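Local coordinates for protein NDP-rhamnosyltransferase (Saccharopolyspora spinosa, PDB 3TSA) that is a GT-B-type glycosyltransferase, built from two Rossmann-like domains, each with a parallel sheet flanked by helices, at residues E158-V163 with T170-P175; V254-P259 with V278-F283. All blocks are in the same frame, centred on the assembly; numbering follows the deposited sequence.

Contact 1: residues E158-V163 with T170-P175; sequences ELLDPV and TGLPTP
D161 and L172 meet where the chain leaves helix 151-166 and doubles back over it on the way to strand 177-180. This is the returning half of a beta-alpha-beta crossover between the neighbouring parallel strands 138-141 and 177-180 of the N-terminal Rossmann-like sheet. The one polar link across the contact is a side-chain to main-chain hydrogen bond: L172 N gives its hydrogen to D161 OD1 at 2.9 Å, with an N-H...O angle of 155°. The amide arrives on the anti side of the carboxylate, 31° out of its plane, and OD1 is shared, because ND1 of H157, one helical turn earlier, is hydrogen-bonded to the same oxygen. Two partners on one atom probably hold the carboxylate against rotation, and the bond gives the main-chain N-H of a buried residue an acceptor in an irregular loop. D161 is followed by P162, whose N has no hydrogen to give to the turn before, and the helix kinks there.

G171 is the point of closest approach of the two backbones. Its CA lies only 3.8 Å from CA of D161, and its strongly extended backbone, with positive phi, is one that glycine adopts easily.

Next to the polar link the contact turns apolar. L172 sets CG opposite its own N (chi1 -168°), which brings CD1 up to L160; both leucines also touch V129 of helix 125-133. L160 also reaches A96 of helix 82-113, so the two leucines join the loop to the helical layer. Across the contact L160 offers CB, 4.1 Å from CD1 of L172, while CB of L172 rests 3.4 Å from D161 OD1.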
loop_
_atom_site.group_PDB
_atom_site.type_symbol
_atom_site.label_atom_id
_atom_site.label_comp_id
_atom_site.label_asym_id
_atom_site.label_seq_id
_atom_site.Cartn_x
_atom_site.Cartn_y
_atom_site.Cartn_z
ATOM N N GLU A 158 -11.622 1.960 -34.862
ATOM C CA GLU A 158 -12.028 2.956 -35.895
ATOM C C GLU A 158 -11.370 4.328 -35.696
ATOM O O GLU A 158 -10.878 4.936 -36.662
ATOM C CB GLU A 158 -13.523 3.099 -35.961
ATOM C CG GLU A 158 -14.062 3.917 -37.162
ATOM C CD GLU A 158 -15.569 4.220 -37.011
ATOM O OE1 GLU A 158 -16.215 3.769 -36.011
ATOM O OE2 GLU A 158 -16.127 4.895 -37.895
ATOM N N LEU A 159 -11.337 4.810 -34.457
ATOM C CA LEU A 159 -10.761 6.097 -34.153
ATOM C C LEU A 159 -9.236 6.056 -34.009
ATOM O O LEU A 159 -8.526 6.997 -34.409
ATOM C CB LEU A 159 -11.359 6.644 -32.879
ATOM C CG LEU A 159 -12.848 6.849 -32.976
ATOM C CD1 LEU A 159 -13.347 7.191 -31.652
ATOM C CD2 LEU A 159 -13.179 7.928 -34.072
ATOM N N LEU A 160 -8.709 4.973 -33.449
ATOM C CA LEU A 160 -7.261 4.930 -33.144
ATOM C C LEU A 160 -6.305 4.231 -34.101
ATOM O O LEU A 160 -5.096 4.465 -33.999
ATOM C CB LEU A 160 -6.972 4.443 -31.694
ATOM C CG LEU A 160 -7.688 5.353 -30.665
ATOM C CD1 LEU A 160 -7.652 4.838 -29.232
ATOM C CD2 LEU A 160 -7.177 6.837 -30.622
ATOM N N ASP A 161 -6.794 3.375 -34.975
ATOM C CA ASP A 161 -5.951 2.720 -35.944
ATOM C C ASP A 161 -5.275 3.796 -36.846
ATOM O O ASP A 161 -4.054 3.695 -37.072
ATOM C CB ASP A 161 -6.744 1.753 -36.808
ATOM C CG ASP A 161 -7.113 0.445 -36.095
ATOM O OD1 ASP A 161 -6.626 0.111 -35.002
ATOM O OD2 ASP A 161 -7.911 -0.309 -36.684
ATOM N N PRO A 162 -6.042 4.835 -37.283
ATOM C CA PRO A 162 -5.459 5.946 -38.099
ATOM C C PRO A 162 -4.349 6.690 -37.413
ATOM O O PRO A 162 -3.280 6.917 -38.009
ATOM C CB PRO A 162 -6.647 6.920 -38.297
ATOM C CG PRO A 162 -7.875 6.017 -38.275
ATOM C CD PRO A 162 -7.513 4.993 -37.156
ATOM N N VAL A 163 -4.565 7.061 -36.159
ATOM C CA VAL A 163 -3.545 7.647 -35.394
ATOM C C VAL A 163 -2.283 6.789 -35.380
ATOM O O VAL A 163 -1.193 7.271 -35.598
ATOM C CB VAL A 163 -4.026 7.822 -33.958
ATOM C CG1 VAL A 163 -2.925 8.418 -33.188
ATOM C CG2 VAL A 163 -5.408 8.649 -34.033
ATOM N N THR A 170 0.631 -0.690 -37.762
ATOM C CA THR A 170 -0.488 -1.309 -38.488
ATOM C C THR A 170 -1.851 -0.726 -38.090
ATOM O O THR A 170 -2.802 -0.649 -38.895
ATOM C CB THR A 170 -0.511 -2.834 -38.256
ATOM O OG1 THR A 170 0.596 -3.424 -38.963
ATOM C CG2 THR A 170 -1.839 -3.454 -38.753
ATOM N N GLY A 171 -1.903 -0.261 -36.833
ATOM C CA GLY A 171 -3.143 0.188 -36.193
ATOM C C GLY A 171 -2.858 0.079 -34.682
ATOM O O GLY A 171 -1.695 -0.066 -34.255
ATOM N N LEU A 172 -3.910 0.232 -33.895
ATOM C CA LEU A 172 -3.844 0.059 -32.436
ATOM C C LEU A 172 -3.311 -1.358 -32.137
ATOM O O LEU A 172 -3.930 -2.346 -32.582
ATOM C CB LEU A 172 -5.260 0.207 -31.898
ATOM C CG LEU A 172 -5.344 0.331 -30.389
ATOM C CD1 LEU A 172 -4.665 1.620 -29.890
ATOM C CD2 LEU A 172 -6.848 0.447 -30.129
ATOM N N PRO A 173 -2.159 -1.473 -31.473
ATOM C CA PRO A 173 -1.528 -2.816 -31.409
ATOM C C PRO A 173 -2.330 -3.807 -30.543
ATOM O O PRO A 173 -3.000 -3.386 -29.592
ATOM C CB PRO A 173 -0.188 -2.561 -30.706
ATOM C CG PRO A 173 0.083 -1.062 -30.882
ATOM C CD PRO A 173 -1.238 -0.379 -31.069
ATOM N N THR A 174 -2.176 -5.098 -30.843
ATOM C CA THR A 174 -2.596 -6.157 -29.911
ATOM C C THR A 174 -1.703 -6.105 -28.650
ATOM O O THR A 174 -0.474 -5.977 -28.731
ATOM C CB THR A 174 -2.639 -7.584 -30.604
ATOM O OG1 THR A 174 -3.583 -7.527 -31.675
ATOM C CG2 THR A 174 -3.201 -8.645 -29.661
ATOM N N PRO A 175 -2.318 -6.186 -27.451
ATOM C CA PRO A 175 -1.423 -6.182 -26.277
ATOM C C PRO A 175 -0.613 -7.482 -26.158
ATOM O O PRO A 175 -1.044 -8.560 -26.642
ATOM C CB PRO A 175 -2.387 -6.007 -25.087
ATOM C CG PRO A 175 -3.714 -6.702 -25.622
ATOM C CD PRO A 175 -3.742 -6.210 -27.079
#

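Contact 2: residues V254-P259 with V278-F283; sequences VIAVPP and VPLNLF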
loop_
_atom_site.group_PDB
_atom_site.type_symbol
_atom_site.label_atom_id
_atom_site.label_comp_id
_atom_site.label_asym_id
_atom_site.label_seq_id
_atom_site.Cartn_x
_atom_site.Cartn_y
_atom_site.Cartn_z
ATOM N N VAL A 254 -25.971 -3.982 7.602
ATOM C CA VAL A 254 -24.735 -3.209 7.824
ATOM C C VAL A 254 -24.563 -2.378 6.580
ATOM O O VAL A 254 -24.449 -2.939 5.494
ATOM C CB VAL A 254 -23.449 -4.110 8.065
ATOM C CG1 VAL A 254 -22.153 -3.278 8.080
ATOM C CG2 VAL A 254 -23.575 -4.917 9.360
ATOM N N ILE A 255 -24.578 -1.052 6.721
ATOM C CA ILE A 255 -24.646 -0.183 5.514
ATOM C C ILE A 255 -23.291 0.455 5.299
ATOM O O ILE A 255 -22.762 1.199 6.168
ATOM C CB ILE A 255 -25.746 0.905 5.627
ATOM C CG1 ILE A 255 -27.125 0.283 5.693
ATOM C CG2 ILE A 255 -25.782 1.746 4.378
ATOM C CD1 ILE A 255 -28.155 1.170 6.409
ATOM N N ALA A 256 -22.691 0.117 4.146
ATOM C CA ALA A 256 -21.332 0.552 3.790
ATOM C C ALA A 256 -21.402 1.465 2.545
ATOM O O ALA A 256 -21.474 0.953 1.409
ATOM C CB ALA A 256 -20.402 -0.677 3.545
ATOM N N VAL A 257 -21.473 2.789 2.737
ATOM C CA VAL A 257 -21.524 3.746 1.618
ATOM C C VAL A 257 -20.529 4.847 1.942
ATOM O O VAL A 257 -20.145 4.937 3.109
ATOM C CB VAL A 257 -22.934 4.317 1.347
ATOM C CG1 VAL A 257 -23.913 3.151 1.088
ATOM C CG2 VAL A 257 -23.386 5.259 2.463
ATOM N N PRO A 258 -20.101 5.653 0.943
ATOM C CA PRO A 258 -19.093 6.703 1.154
ATOM C C PRO A 258 -19.607 7.748 2.103
ATOM O O PRO A 258 -20.827 7.975 2.144
ATOM C CB PRO A 258 -18.986 7.343 -0.239
ATOM C CG PRO A 258 -19.273 6.178 -1.147
ATOM C CD PRO A 258 -20.453 5.562 -0.487
ATOM N N PRO A 259 -18.707 8.442 2.813
ATOM C CA PRO A 259 -19.107 9.439 3.795
ATOM C C PRO A 259 -20.161 10.444 3.283
ATOM O O PRO A 259 -21.182 10.684 3.977
ATOM C CB PRO A 259 -17.790 10.185 4.102
ATOM C CG PRO A 259 -16.703 9.253 3.760
ATOM C CD PRO A 259 -17.239 8.365 2.632
ATOM N N VAL A 278 -15.282 1.360 6.582
ATOM C CA VAL A 278 -14.613 0.147 7.038
ATOM C C VAL A 278 -14.509 -0.777 5.824
ATOM O O VAL A 278 -15.533 -1.174 5.283
ATOM C CB VAL A 278 -15.441 -0.654 8.111
ATOM C CG1 VAL A 278 -14.673 -2.003 8.458
ATOM C CG2 VAL A 278 -15.672 0.163 9.385
ATOM N N PRO A 279 -13.280 -1.145 5.417
ATOM C CA PRO A 279 -13.037 -2.066 4.291
ATOM C C PRO A 279 -13.877 -3.334 4.440
ATOM O O PRO A 279 -13.825 -4.014 5.489
ATOM C CB PRO A 279 -11.542 -2.423 4.495
ATOM C CG PRO A 279 -10.964 -1.102 4.921
ATOM C CD PRO A 279 -12.015 -0.593 5.941
ATOM N N LEU A 280 -14.629 -3.649 3.376
ATOM C CA LEU A 280 -15.525 -4.773 3.392
ATOM C C LEU A 280 -14.924 -6.060 3.936
ATOM O O LEU A 280 -15.536 -6.797 4.691
ATOM C CB LEU A 280 -15.925 -4.965 1.933
ATOM C CG LEU A 280 -17.354 -5.258 1.728
ATOM C CD1 LEU A 280 -18.088 -4.087 2.330
ATOM C CD2 LEU A 280 -17.523 -5.443 0.195
ATOM N N ASN A 281 -13.712 -6.368 3.521
ATOM C CA ASN A 281 -13.151 -7.634 3.838
ATOM C C ASN A 281 -12.895 -7.815 5.323
ATOM O O ASN A 281 -12.761 -8.930 5.802
ATOM C CB ASN A 281 -11.854 -7.796 2.994
ATOM C CG ASN A 281 -10.726 -6.996 3.522
ATOM O OD1 ASN A 281 -10.428 -5.896 3.038
ATOM N ND2 ASN A 281 -10.068 -7.533 4.536
ATOM N N LEU A 282 -12.848 -6.722 6.080
ATOM C CA LEU A 282 -12.626 -6.824 7.524
ATOM C C LEU A 282 -13.808 -7.464 8.270
ATOM O O LEU A 282 -13.614 -8.063 9.342
ATOM C CB LEU A 282 -12.308 -5.430 8.088
ATOM C CG LEU A 282 -11.013 -4.816 7.535
ATOM C CD1 LEU A 282 -10.756 -3.402 8.075
ATOM C CD2 LEU A 282 -9.839 -5.796 7.892
ATOM N N PHE A 283 -15.014 -7.410 7.711
ATOM C CA PHE A 283 -16.191 -7.930 8.428
ATOM C C PHE A 283 -17.123 -8.776 7.575
ATOM O O PHE A 283 -18.092 -9.374 8.069
ATOM C CB PHE A 283 -16.997 -6.779 9.017
ATOM C CG PHE A 283 -17.625 -5.880 7.969
ATOM C CD1 PHE A 283 -18.853 -6.183 7.414
ATOM C CD2 PHE A 283 -16.996 -4.706 7.600
ATOM C CE1 PHE A 283 -19.450 -5.308 6.482
ATOM C CE2 PHE A 283 -17.543 -3.861 6.670
ATOM C CZ PHE A 283 -18.786 -4.180 6.080
#
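Chi1 of 171° in V254 swings CG1 to the far side from the backbone N, and chi1 of 66° in F283 tucks the ring between its own N and carbonyl carbon; the two side chains then approach each other from opposite directions. CG1 of V254 meets the ring obliquely, 3.7 Å from CE1 and 4.0 Å from CZ of F283. Two residues on, A256 points the same way and its CB touches CD1 of L280 at 4.3 Å. L280 reaches it with chi1 at -138°, well off a staggered value.

No hydrogen bond crosses this contact, a small apolar seam. Within 278-283, L282 N bonds to P279 O at 2.9 Å and F283 N to L280 O at 3.1 Å, closing a short helix-like turn. The same L280 O lies 3.8 Å above one face of the F283 ring, displaced toward the rim, while V278 O sits in the ring plane at its edge, 3.6 Å from CE2 of F283. The aromatic group is thus framed by carbonyl oxygens of its own segment as well as by the valine methyl.

In the C-terminal Rossmann-like domain, strand 251-256 runs between strands 219-224 and 272-274, and V254 bonds through its backbone to V221 and I223. Segment 278-283 belongs to the connection that leaves strand 272-274 for strand 289-292, passing over one face of the sheet; there F283 touches C222 and W211, and L280 touches C224. I255 faces the other way, onto L238 and V242 of helix 236-246, while P279 and L282 pack on T50 of the second subunit.

Contact 1 and contact 2 follow one another along the chain, the first closing before the second opens, and they lie on opposite sides of the chain's centre. Their centres are about 41 Å apart and their nearest atoms about 29 Å, so they do not touch. They share no sheet: 158-163 with 170-175 belongs to the parallel sheet of the N-terminal half and its helices, 254-259 with 278-283 to the C-terminal sheet. Each joins a connecting loop to a regular element of its own domain, a helix in contact 1 and a strand in contact 2. This fits the two-domain GT-B plan, with each contact lying wholly within one half; segment 278-283 of contact 2 also touches the second subunit.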